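Local coordinates for trichothecene 3-O-acetyltransferase (Gibberella zeae, PDB 2RKV), which transfers an acetyl group from acetyl coenzyme A to the 3-hydroxyl of trichothecene mycotoxins and belongs to the BAHD acyltransferase superfamily, at residues G11-P14 with G15-S18; R102-G105 with Y106-A109; M188-R192 with K193-P197; M299-S302 with N303-G307; R348-A351 with T352-N356. All coordinates share one frame; numbering follows the deposited sequence.

Contact 1 (G11-P14 with G15-S18); sequences GQLP and GLLS
Leu13 and Leu16 lie side by side and point the same way, their CD1 methyls 3.9 Å apart, while Leu17 turns back over the carbonyls of Gly11 and Gln12. The backbone joins these residues through one acceptor. Leu13 O takes the N-H of Leu17 at 3.2 Å, nearly in line with its C=O bond, and a weak, bent bond from Leu16 N (N-H...O angle 122°). One helix-like turn thus forms at 13-17, although the helical backbone angles of 15-17 do not go on into a regular helix.

The tight part is where Leu17 folds back on the chain and the buried pair Leu13 and Leu16 meet. Leu17 has its CG opposite the carbonyl carbon (chi1 -75°), which carries the isobutyl end back along the chain: Leu17 CD2 meets Gly11 O at 3.3 Å and its CD1 meets Gln12 O at 3.8 Å. Leu13 also packs on Val363, and Leu17 on Leu7 and Ser73. The Gln12 amide is turned to strand 72-76, where OE1 accepts the N-H of Ser73.

The looser side holds Pro14, Gly15 and Ser18, all partly exposed. Here the Ser18 hydroxyl folds back and donates to Gly15 O at 3.1 Å, from above the carbonyl plane, helped by a weak backbone bond from Ser18 N to the same oxygen.

Leu16 gives the turn its place in the enzyme: its side chain touches the bound T-2 toxin and His156, so this connection between strands 5-6 and 20-28 forms part of the wall of the trichothecene pocket.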
loop_
_atom_site.group_PDB
_atom_site.type_symbol
_atom_site.label_atom_id
_atom_site.label_comp_id
_atom_site.label_asym_id
_atom_site.label_seq_id
_atom_site.Cartn_x
_atom_site.Cartn_y
_atom_site.Cartn_z
ATOM N N GLY A 11 5.047 -5.012 -12.696
ATOM C CA GLY A 11 5.092 -6.008 -11.621
ATOM C C GLY A 11 6.307 -6.923 -11.687
ATOM O O GLY A 11 6.500 -7.783 -10.814
ATOM N N GLN A 12 7.120 -6.765 -12.730
ATOM C CA GLN A 12 8.360 -7.518 -12.822
ATOM C C GLN A 12 9.477 -6.795 -12.041
ATOM O O GLN A 12 10.597 -7.284 -12.003
ATOM C CB GLN A 12 8.771 -7.768 -14.285
ATOM C CG GLN A 12 7.657 -8.309 -15.215
ATOM C CD GLN A 12 7.389 -9.816 -15.074
ATOM O OE1 GLN A 12 8.124 -10.542 -14.403
ATOM N NE2 GLN A 12 6.326 -10.285 -15.728
ATOM N N LEU A 13 9.167 -5.638 -11.440
ATOM C CA LEU A 13 10.108 -4.934 -10.538
ATOM C C LEU A 13 10.554 -5.881 -9.423
ATOM O O LEU A 13 9.704 -6.473 -8.736
ATOM C CB LEU A 13 9.471 -3.677 -9.925
ATOM C CG LEU A 13 9.340 -2.425 -10.801
ATOM C CD1 LEU A 13 8.314 -1.445 -10.233
ATOM C CD2 LEU A 13 10.693 -1.754 -10.973
ATOM N N PRO A 14 11.883 -6.055 -9.251
ATOM C CA PRO A 14 12.431 -6.991 -8.254
ATOM C C PRO A 14 11.904 -6.783 -6.831
ATOM O O PRO A 14 11.673 -7.761 -6.109
ATOM C CB PRO A 14 13.935 -6.694 -8.293
ATOM C CG PRO A 14 14.172 -6.221 -9.675
ATOM C CD PRO A 14 12.960 -5.394 -10.018
ATOM N N GLY A 15 11.729 -5.523 -6.435
ATOM C CA GLY A 15 11.230 -5.187 -5.101
ATOM C C GLY A 15 9.817 -5.690 -4.863
ATOM O O GLY A 15 9.516 -6.237 -3.799
ATOM N N LEU A 16 8.957 -5.514 -5.861
ATOM C CA LEU A 16 7.550 -5.891 -5.743
ATOM C C LEU A 16 7.371 -7.406 -5.714
ATOM O O LEU A 16 6.477 -7.921 -5.033
ATOM C CB LEU A 16 6.740 -5.275 -6.882
ATOM C CG LEU A 16 6.729 -3.748 -6.931
ATOM C CD1 LEU A 16 5.767 -3.280 -8.004
ATOM C CD2 LEU A 16 6.360 -3.138 -5.583
ATOM N N LEU A 17 8.238 -8.112 -6.433
ATOM C CA LEU A 17 8.163 -9.574 -6.519
ATOM C C LEU A 17 8.478 -10.325 -5.223
ATOM O O LEU A 17 8.179 -11.518 -5.116
ATOM C CB LEU A 17 9.023 -10.102 -7.679
ATOM C CG LEU A 17 8.472 -9.915 -9.099
ATOM C CD1 LEU A 17 9.478 -10.392 -10.124
ATOM C CD2 LEU A 17 7.153 -10.662 -9.263
ATOM N N SER A 18 9.052 -9.633 -4.235
ATOM C CA SER A 18 9.428 -10.269 -2.959
ATOM C C SER A 18 8.550 -9.856 -1.760
ATOM O O SER A 18 8.759 -10.327 -0.628
ATOM C CB SER A 18 10.902 -9.976 -2.645
ATOM O OG SER A 18 11.127 -8.579 -2.542
#

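Contact 2 (R102-G105 with Y106-A109)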
loop_
_atom_site.group_PDB
_atom_site.type_symbol
_atom_site.label_atom_id
_atom_site.label_comp_id
_atom_site.label_asym_id
_atom_site.label_seq_id
_atom_site.Cartn_x
_atom_site.Cartn_y
_atom_site.Cartn_z
ATOM N N ARG A 102 -10.219 -1.010 21.302
ATOM C CA ARG A 102 -11.021 0.203 21.442
ATOM C C ARG A 102 -10.371 1.211 22.390
ATOM O O ARG A 102 -10.278 2.398 22.064
ATOM C CB ARG A 102 -12.446 -0.140 21.885
ATOM C CG ARG A 102 -13.246 -0.809 20.785
ATOM C CD ARG A 102 -14.467 -1.527 21.326
ATOM N NE ARG A 102 -15.307 -2.027 20.243
ATOM C CZ ARG A 102 -16.418 -2.738 20.408
ATOM N NH1 ARG A 102 -16.838 -3.055 21.627
ATOM N NH2 ARG A 102 -17.107 -3.138 19.345
ATOM N N LYS A 103 -9.905 0.736 23.545
ATOM C CA LYS A 103 -9.270 1.613 24.536
ATOM C C LYS A 103 -8.013 2.310 23.991
ATOM O O LYS A 103 -7.782 3.495 24.269
ATOM C CB LYS A 103 -8.939 0.827 25.811
ATOM C CG LYS A 103 -8.315 1.653 26.920
ATOM N N ALA A 104 -7.216 1.579 23.210
ATOM C CA ALA A 104 -5.960 2.096 22.667
ATOM C C ALA A 104 -6.110 2.794 21.307
ATOM O O ALA A 104 -5.136 3.312 20.768
ATOM C CB ALA A 104 -4.933 0.982 22.570
ATOM N N GLY A 105 -7.324 2.795 20.759
ATOM C CA GLY A 105 -7.594 3.427 19.464
ATOM C C GLY A 105 -7.028 2.684 18.263
ATOM O O GLY A 105 -6.629 3.300 17.271
ATOM N N TYR A 106 -7.016 1.351 18.344
ATOM C CA TYR A 106 -6.566 0.488 17.240
ATOM C C TYR A 106 -5.120 0.760 16.775
ATOM O O TYR A 106 -4.873 1.042 15.594
ATOM C CB TYR A 106 -7.552 0.553 16.055
ATOM C CG TYR A 106 -9.005 0.634 16.463
ATOM C CD1 TYR A 106 -9.674 1.863 16.482
ATOM C CD2 TYR A 106 -9.714 -0.508 16.856
ATOM C CE1 TYR A 106 -11.004 1.956 16.866
ATOM C CE2 TYR A 106 -11.057 -0.427 17.236
ATOM C CZ TYR A 106 -11.689 0.815 17.249
ATOM O OH TYR A 106 -13.009 0.937 17.615
ATOM N N PRO A 107 -4.143 0.630 17.693
ATOM C CA PRO A 107 -2.753 0.890 17.322
ATOM C C PRO A 107 -2.157 -0.182 16.420
ATOM O O PRO A 107 -2.567 -1.348 16.476
ATOM C CB PRO A 107 -2.024 0.897 18.674
ATOM C CG PRO A 107 -2.830 0.011 19.524
ATOM C CD PRO A 107 -4.264 0.221 19.104
ATOM N N MET A 108 -1.176 0.220 15.612
ATOM C CA MET A 108 -0.493 -0.705 14.716
ATOM C C MET A 108 0.124 -1.882 15.470
ATOM O O MET A 108 0.142 -3.011 14.972
ATOM C CB MET A 108 0.585 0.024 13.924
ATOM C CG MET A 108 0.931 -0.652 12.611
ATOM S SD MET A 108 2.161 0.314 11.742
ATOM C CE MET A 108 1.993 -0.310 10.060
ATOM N N ALA A 109 0.619 -1.606 16.677
ATOM C CA ALA A 109 1.265 -2.626 17.503
ATOM C C ALA A 109 0.334 -3.791 17.861
ATOM O O ALA A 109 0.810 -4.890 18.160
ATOM C CB ALA A 109 1.854 -1.989 18.770
#
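A Schellman motif closes helix 98-104, and the contact joins its last turn to the loop that follows. Gly105 is the first residue to leave helical geometry; its positive phi (72°) turns the chain while its N-H still bonds back to Arg102 O at 3.3 Å. Beyond the glycine, Tyr106 swings its ring back alongside the helix end. Its CG stands opposite the carbonyl carbon (chi1 -38°), which brings the phenol to the aliphatic part of Arg102: Tyr106 OH lies 3.6 Å from Arg102 CG and CE2 4.2 Å from the same carbon. The guanidinium and ring planes are perpendicular, and the ring's near end meets the methylene rather than the charged group. On the other flank, the Ala104 CB methyl rests on the pyrrolidine of Pro107, 3.6 Å from CD and 3.8 Å from CG.

The polar ends meet at a residue outside the turn: Glu398 OE2 receives both the Tyr106 hydroxyl and Arg102 NE, the latter as a salt bridge, while Arg102 NH1 pairs with Glu99. One carboxylate oxygen therefore fixes the tyrosine and the arginine together, and its charge is probably offset by the guanidinium, with the hydroxyl bond adding further stabilisation.

Contact 3 (M188-R192 with K193-P197); sequences MNLDR and KTIVP
A type I beta turn runs from Arg192 to Ile195, closed by Ile195 N to Arg192 O at 3.1 Å with a nearly straight N-H...O angle of 169°, the donor standing well above the carbonyl plane. It lies in the long connection between helix 182-187 and strand 229-236.

On the apolar side Ile195 CB points back at the preceding residues. Ile195 CG2 sits 3.4 Å from Arg192 O, and its CD1 reaches Leu190 CD1 at 4.1 Å, the two side chains crossing at about a right angle. With CG1 opposite the backbone N (chi1 -150°), the isoleucine extends toward that leucine and also packs on Asp8.

Arg192 leaves the turn as an extended chain. Its NH1 donates to Ala158 O, and its guanidinium makes a cation-pi contact with Trp55.

The solvent side carries Asp191, Lys193 and Thr194. Asp191 and Lys193 run side by side, with OD2 of the aspartate 3.6 Å from CG of the lysine, but the ammonium group leads away and the charges do not meet. Asp191 and Thr194 are linked instead by a water, which donates to Asp191 OD2 at 2.8 Å and lies 2.7 Å from Thr194 OG1.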
loop_
_atom_site.group_PDB
_atom_site.type_symbol
_atom_site.label_atom_id
_atom_site.label_comp_id
_atom_site.label_asym_id
_atom_site.label_seq_id
_atom_site.Cartn_x
_atom_site.Cartn_y
_atom_site.Cartn_z
ATOM N N MET A 188 -11.242 -8.053 -14.466
ATOM C CA MET A 188 -10.513 -9.143 -13.810
ATOM C C MET A 188 -9.735 -10.028 -14.788
ATOM O O MET A 188 -8.917 -10.856 -14.370
ATOM C CB MET A 188 -11.485 -10.012 -13.003
ATOM C CG MET A 188 -11.982 -9.371 -11.724
ATOM S SD MET A 188 -10.675 -9.133 -10.494
ATOM C CE MET A 188 -10.523 -10.756 -9.780
ATOM N N ASN A 189 -9.980 -9.844 -16.086
ATOM C CA ASN A 189 -9.412 -10.725 -17.096
ATOM C C ASN A 189 -8.691 -10.002 -18.235
ATOM O O ASN A 189 -8.273 -10.627 -19.218
ATOM C CB ASN A 189 -10.491 -11.685 -17.610
ATOM C CG ASN A 189 -10.892 -12.701 -16.556
ATOM O OD1 ASN A 189 -12.003 -12.647 -16.005
ATOM N ND2 ASN A 189 -9.971 -13.604 -16.231
ATOM N N LEU A 190 -8.505 -8.690 -18.087
ATOM C CA LEU A 190 -7.695 -7.949 -19.050
ATOM C C LEU A 190 -6.291 -8.539 -19.120
ATOM O O LEU A 190 -5.703 -8.896 -18.095
ATOM C CB LEU A 190 -7.611 -6.469 -18.670
ATOM C CG LEU A 190 -8.909 -5.657 -18.717
ATOM C CD1 LEU A 190 -8.655 -4.286 -18.117
ATOM C CD2 LEU A 190 -9.444 -5.539 -20.148
ATOM N N ASP A 191 -5.757 -8.643 -20.332
ATOM C CA ASP A 191 -4.372 -9.058 -20.503
ATOM C C ASP A 191 -3.454 -8.012 -19.866
ATOM O O ASP A 191 -3.634 -6.805 -20.067
ATOM C CB ASP A 191 -4.038 -9.236 -21.979
ATOM C CG ASP A 191 -2.800 -10.087 -22.198
ATOM O OD1 ASP A 191 -2.571 -11.049 -21.428
ATOM O OD2 ASP A 191 -2.052 -9.789 -23.144
ATOM N N ARG A 192 -2.476 -8.481 -19.100
ATOM C CA ARG A 192 -1.619 -7.578 -18.328
ATOM C C ARG A 192 -0.397 -7.133 -19.116
ATOM O O ARG A 192 0.016 -5.989 -18.998
ATOM C CB ARG A 192 -1.150 -8.229 -17.028
ATOM C CG ARG A 192 -2.261 -8.889 -16.237
ATOM C CD ARG A 192 -1.824 -9.165 -14.814
ATOM N NE ARG A 192 -2.928 -9.700 -14.023
ATOM C CZ ARG A 192 -2.929 -9.751 -12.693
ATOM N NH1 ARG A 192 -1.872 -9.314 -12.007
ATOM N NH2 ARG A 192 -3.982 -10.242 -12.050
ATOM N N LYS A 193 0.189 -8.039 -19.897
ATOM C CA LYS A 193 1.491 -7.757 -20.515
ATOM C C LYS A 193 1.440 -6.662 -21.578
ATOM O O LYS A 193 2.475 -6.134 -21.977
ATOM C CB LYS A 193 2.140 -9.028 -21.070
ATOM C CG LYS A 193 1.448 -9.625 -22.287
ATOM C CD LYS A 193 2.114 -10.935 -22.741
ATOM C CE LYS A 193 3.448 -10.714 -23.438
ATOM N NZ LYS A 193 4.089 -12.016 -23.851
ATOM N N THR A 194 0.235 -6.312 -22.016
ATOM C CA THR A 194 0.065 -5.287 -23.052
ATOM C C THR A 194 -0.649 -4.038 -22.532
ATOM O O THR A 194 -0.898 -3.100 -23.298
ATOM C CB THR A 194 -0.714 -5.837 -24.263
ATOM O OG1 THR A 194 -2.000 -6.287 -23.823
ATOM C CG2 THR A 194 0.053 -6.992 -24.932
ATOM N N ILE A 195 -0.956 -4.005 -21.235
ATOM C CA ILE A 195 -1.823 -2.950 -20.689
ATOM C C ILE A 195 -1.167 -1.558 -20.634
ATOM O O ILE A 195 -1.863 -0.536 -20.571
ATOM C CB ILE A 195 -2.448 -3.360 -19.322
ATOM C CG1 ILE A 195 -3.813 -2.670 -19.153
ATOM C CG2 ILE A 195 -1.470 -3.108 -18.146
ATOM C CD1 ILE A 195 -4.702 -3.261 -18.074
ATOM N N VAL A 196 0.164 -1.532 -20.649
ATOM C CA VAL A 196 0.920 -0.288 -20.791
ATOM C C VAL A 196 1.607 -0.320 -22.158
ATOM O O VAL A 196 2.575 -1.067 -22.353
ATOM C CB VAL A 196 1.981 -0.103 -19.671
ATOM C CG1 VAL A 196 2.730 1.230 -19.859
ATOM C CG2 VAL A 196 1.342 -0.153 -18.286
ATOM N N PRO A 197 1.093 0.462 -23.122
ATOM C CA PRO A 197 1.710 0.489 -24.450
ATOM C C PRO A 197 3.141 1.017 -24.375
ATOM O O PRO A 197 3.390 2.037 -23.727
ATOM C CB PRO A 197 0.822 1.462 -25.232
ATOM C CG PRO A 197 -0.465 1.520 -24.474
ATOM C CD PRO A 197 -0.090 1.340 -23.038
HETATM O O HOH W 1 -3.172 -8.289 -25.202
#

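Contact 4 (M299-S302 with N303-G307)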
loop_
_atom_site.group_PDB
_atom_site.type_symbol
_atom_site.label_atom_id
_atom_site.label_comp_id
_atom_site.label_asym_id
_atom_site.label_seq_id
_atom_site.Cartn_x
_atom_site.Cartn_y
_atom_site.Cartn_z
ATOM N N MET A 299 -3.750 5.843 -17.664
ATOM C CA MET A 299 -3.662 4.815 -18.696
ATOM C C MET A 299 -5.026 4.474 -19.313
ATOM O O MET A 299 -5.103 3.685 -20.259
ATOM C CB MET A 299 -2.995 3.559 -18.118
ATOM C CG MET A 299 -2.118 2.786 -19.098
ATOM S SD MET A 299 -0.702 3.705 -19.780
ATOM C CE MET A 299 -0.074 4.589 -18.374
ATOM N N GLY A 300 -6.089 5.064 -18.768
ATOM C CA GLY A 300 -7.456 4.786 -19.212
ATOM C C GLY A 300 -7.936 3.394 -18.827
ATOM O O GLY A 300 -8.754 2.788 -19.533
ATOM N N VAL A 301 -7.429 2.888 -17.705
ATOM C CA VAL A 301 -7.751 1.538 -17.241
ATOM C C VAL A 301 -8.781 1.595 -16.105
ATOM O O VAL A 301 -8.755 2.504 -15.275
ATOM C CB VAL A 301 -6.460 0.784 -16.803
ATOM C CG1 VAL A 301 -6.777 -0.560 -16.135
ATOM C CG2 VAL A 301 -5.530 0.572 -18.003
ATOM N N SER A 302 -9.687 0.618 -16.089
ATOM C CA SER A 302 -10.734 0.516 -15.074
ATOM C C SER A 302 -10.167 0.473 -13.657
ATOM O O SER A 302 -9.153 -0.173 -13.411
ATOM C CB SER A 302 -11.548 -0.754 -15.323
ATOM O OG SER A 302 -12.405 -1.038 -14.241
ATOM N N ASN A 303 -10.843 1.147 -12.731
ATOM C CA ASN A 303 -10.530 1.048 -11.305
ATOM C C ASN A 303 -10.625 -0.400 -10.805
ATOM O O ASN A 303 -10.059 -0.755 -9.763
ATOM C CB ASN A 303 -11.480 1.939 -10.500
ATOM C CG ASN A 303 -11.106 2.013 -9.033
ATOM O OD1 ASN A 303 -10.006 2.458 -8.680
ATOM N ND2 ASN A 303 -12.014 1.584 -8.171
ATOM N N ASN A 304 -11.347 -1.233 -11.554
ATOM C CA ASN A 304 -11.514 -2.636 -11.189
ATOM C C ASN A 304 -10.407 -3.554 -11.704
ATOM O O ASN A 304 -10.444 -4.760 -11.456
ATOM C CB ASN A 304 -12.896 -3.150 -11.612
ATOM C CG ASN A 304 -14.014 -2.524 -10.810
ATOM O OD1 ASN A 304 -13.842 -2.207 -9.628
ATOM N ND2 ASN A 304 -15.166 -2.316 -11.451
ATOM N N TYR A 305 -9.427 -2.998 -12.421
ATOM C CA TYR A 305 -8.288 -3.802 -12.877
ATOM C C TYR A 305 -7.477 -4.257 -11.659
ATOM O O TYR A 305 -7.024 -3.424 -10.873
ATOM C CB TYR A 305 -7.408 -3.011 -13.838
ATOM C CG TYR A 305 -6.173 -3.754 -14.275
ATOM C CD1 TYR A 305 -6.288 -4.917 -15.032
ATOM C CD2 TYR A 305 -4.894 -3.294 -13.941
ATOM C CE1 TYR A 305 -5.176 -5.613 -15.441
ATOM C CE2 TYR A 305 -3.759 -3.988 -14.357
ATOM C CZ TYR A 305 -3.912 -5.139 -15.116
ATOM O OH TYR A 305 -2.810 -5.849 -15.535
ATOM N N PRO A 306 -7.340 -5.582 -11.473
ATOM C CA PRO A 306 -6.772 -6.112 -10.232
ATOM C C PRO A 306 -5.247 -6.205 -10.179
ATOM O O PRO A 306 -4.698 -6.718 -9.194
ATOM C CB PRO A 306 -7.359 -7.518 -10.171
ATOM C CG PRO A 306 -7.383 -7.936 -11.632
ATOM C CD PRO A 306 -7.776 -6.663 -12.387
ATOM N N GLY A 307 -4.568 -5.717 -11.209
ATOM C CA GLY A 307 -3.123 -5.926 -11.313
ATOM C C GLY A 307 -2.287 -4.886 -10.592
ATOM O O GLY A 307 -2.717 -4.294 -9.582
#
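Ser302 grips the residues after it twice, through its hydroxyl and its carbonyl. Ser302 OG bonds the N-H of Asn304 at 2.9 Å, and Ser302 O accepts Tyr305 N at 3.0 Å with an N-H...O angle of 165°, the donor lying above the carbonyl plane. The second bond closes a type I beta turn from Ser302 to Tyr305; the first makes Ser302 to Asn304 an ST turn, in which a chi1 of 169° sets OG opposite the backbone N and beside the carbonyl carbon, facing the Asn304 N-H. The Asn304 CB is also 3.4 Å from Ser302 OG.

Beside this polar core, Val301 CG1 presses against the root of the tyrosine, 3.4 Å from Tyr305 CB and 3.7 Å from CG, before the ring leads away. Gly307 N lies over one face of the Tyr305 ring, 3.6 Å above its plane and toward the rim.

In the next shell Glu183 spans the turn: OE2 accepts from Ser302 OG and OE1 from Asn304 ND2. Asn304 OD1 in turn receives Arg169 NH1, and the Tyr305 hydroxyl bonds Asp8. Upstream, Gly300 ends helix 296-299 in a Schellman motif.

Ser302 OG therefore serves a backbone N-H and a carboxylate at once; a hydroxyl proton directed at Glu183 would probably fix the rotation of OG while it accepts from Asn304 N.

Contact 5 (R348-A351 with T352-N356)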
loop_
_atom_site.group_PDB
_atom_site.type_symbol
_atom_site.label_atom_id
_atom_site.label_comp_id
_atom_site.label_asym_id
_atom_site.label_seq_id
_atom_site.Cartn_x
_atom_site.Cartn_y
_atom_site.Cartn_z
ATOM N N ARG A 348 4.752 4.796 -19.107
ATOM C CA ARG A 348 5.101 4.093 -20.343
ATOM C C ARG A 348 6.618 3.942 -20.479
ATOM O O ARG A 348 7.102 2.910 -20.944
ATOM C CB ARG A 348 4.515 4.798 -21.570
ATOM C CG ARG A 348 3.005 4.683 -21.672
ATOM C CD ARG A 348 2.495 5.439 -22.889
ATOM N NE ARG A 348 2.900 4.785 -24.131
ATOM C CZ ARG A 348 2.939 5.371 -25.328
ATOM N NH1 ARG A 348 2.618 6.652 -25.465
ATOM N NH2 ARG A 348 3.321 4.673 -26.393
ATOM N N GLY A 349 7.358 4.971 -20.067
ATOM C CA GLY A 349 8.818 4.935 -20.089
ATOM C C GLY A 349 9.394 3.873 -19.172
ATOM O O GLY A 349 10.238 3.068 -19.591
ATOM N N LEU A 350 8.927 3.857 -17.923
ATOM C CA LEU A 350 9.355 2.842 -16.960
ATOM C C LEU A 350 9.041 1.423 -17.470
ATOM O O LEU A 350 9.917 0.549 -17.461
ATOM C CB LEU A 350 8.719 3.084 -15.587
ATOM C CG LEU A 350 9.045 2.033 -14.520
ATOM C CD1 LEU A 350 10.562 1.908 -14.265
ATOM C CD2 LEU A 350 8.323 2.329 -13.237
ATOM N N ALA A 351 7.811 1.210 -17.936
ATOM C CA ALA A 351 7.420 -0.093 -18.481
ATOM C C ALA A 351 8.303 -0.489 -19.665
ATOM O O ALA A 351 8.738 -1.629 -19.759
ATOM C CB ALA A 351 5.936 -0.121 -18.865
ATOM N N THR A 352 8.598 0.471 -20.544
ATOM C CA THR A 352 9.417 0.207 -21.734
ATOM C C THR A 352 10.853 -0.163 -21.360
ATOM O O THR A 352 11.407 -1.129 -21.891
ATOM C CB THR A 352 9.388 1.400 -22.723
ATOM O OG1 THR A 352 8.031 1.641 -23.117
ATOM C CG2 THR A 352 10.194 1.079 -23.977
ATOM N N TYR A 353 11.442 0.588 -20.430
ATOM C CA TYR A 353 12.786 0.281 -19.950
ATOM C C TYR A 353 12.852 -1.132 -19.366
ATOM O O TYR A 353 13.777 -1.899 -19.658
ATOM C CB TYR A 353 13.252 1.301 -18.912
ATOM C CG TYR A 353 14.685 1.085 -18.492
ATOM C CD1 TYR A 353 15.736 1.633 -19.231
ATOM C CD2 TYR A 353 14.997 0.316 -17.369
ATOM C CE1 TYR A 353 17.061 1.432 -18.850
ATOM C CE2 TYR A 353 16.324 0.103 -16.985
ATOM C CZ TYR A 353 17.346 0.668 -17.731
ATOM O OH TYR A 353 18.660 0.471 -17.356
ATOM N N LEU A 354 11.870 -1.466 -18.532
ATOM C CA LEU A 354 11.785 -2.813 -17.964
ATOM C C LEU A 354 11.667 -3.853 -19.076
ATOM O O LEU A 354 12.399 -4.843 -19.102
ATOM C CB LEU A 354 10.593 -2.901 -17.013
ATOM C CG LEU A 354 10.813 -2.243 -15.653
ATOM C CD1 LEU A 354 9.461 -1.947 -15.000
ATOM C CD2 LEU A 354 11.692 -3.107 -14.732
ATOM N N HIS A 355 10.743 -3.623 -19.999
ATOM C CA HIS A 355 10.522 -4.551 -21.100
ATOM C C HIS A 355 11.808 -4.803 -21.904
ATOM O O HIS A 355 12.106 -5.946 -22.283
ATOM C CB HIS A 355 9.413 -4.012 -22.005
ATOM C CG HIS A 355 9.132 -4.873 -23.199
ATOM N ND1 HIS A 355 8.650 -6.158 -23.094
ATOM C CD2 HIS A 355 9.249 -4.620 -24.525
ATOM C CE1 HIS A 355 8.487 -6.667 -24.304
ATOM N NE2 HIS A 355 8.848 -5.755 -25.189
ATOM N N ASN A 356 12.562 -3.734 -22.139
ATOM C CA ASN A 356 13.772 -3.777 -22.971
ATOM C C ASN A 356 14.987 -4.384 -22.280
ATOM O O ASN A 356 16.022 -4.622 -22.920
ATOM C CB ASN A 356 14.136 -2.371 -23.464
ATOM C CG ASN A 356 13.153 -1.823 -24.489
ATOM O OD1 ASN A 356 12.388 -2.570 -25.115
ATOM N ND2 ASN A 356 13.183 -0.501 -24.679
#
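Thr352 bends its side chain back against the preceding turn of helix 340-356. Thr352 CB passes Arg348 O at 3.3 Å and Gly349 O at 3.6 Å. A chi1 of -59° puts Thr352 OG1 beside the backbone N, close enough to Arg348 O to donate to it at 2.7 Å. The side chain also touches Tyr198. Arg348 O also takes the helical N-H of Thr352 at 2.9 Å; the two donors reach it from opposite faces of its plane, so one carbonyl is held by two bonds from a single residue. The threonine oxygen in turn accepts the N-H of Leu199.

Regular helical bonds continue the turn, Tyr353 N to Gly349 O, Leu354 N to Leu350 O and His355 N to Ala351 O. On another flank Leu350 and Leu354 point the same way, with CG of the former 4.0 Å from CD1 of the latter.

The helix is seated against the chain at 197-199, where Arg348 donates to the carbonyls of Pro197 and Tyr198 and the His355 ring stacks on Tyr198. Leu350 packs on Leu10, in the connection between strands 5-6 and 20-28, and Tyr353 on Ile212 in a loop.

How the contacts relate
Contacts 1, 3, 4 and 5 cluster, while contact 2 lies on the opposite side of the chain's centre from contacts 1, 3, 4 and 5, its centre 32 to 42 Å from theirs. Contacts 3 and 4 are closest, centres about 9 Å apart: Tyr305 CE1 packs on Ile195 CD1 at 3.6 Å. Contact 5 joins contact 3, with Val196 CG1 lying 3.6 Å from Ala351 CB, and contact 1, where Leu354 CD2 lies 4.1 Å from Leu13 CD2. Contact 1 alone touches the toxin, through Leu16, whose side chain is about 11 Å from coenzyme A; the side chain of Leu350 in contact 5 is about 8 Å from the bound toxin.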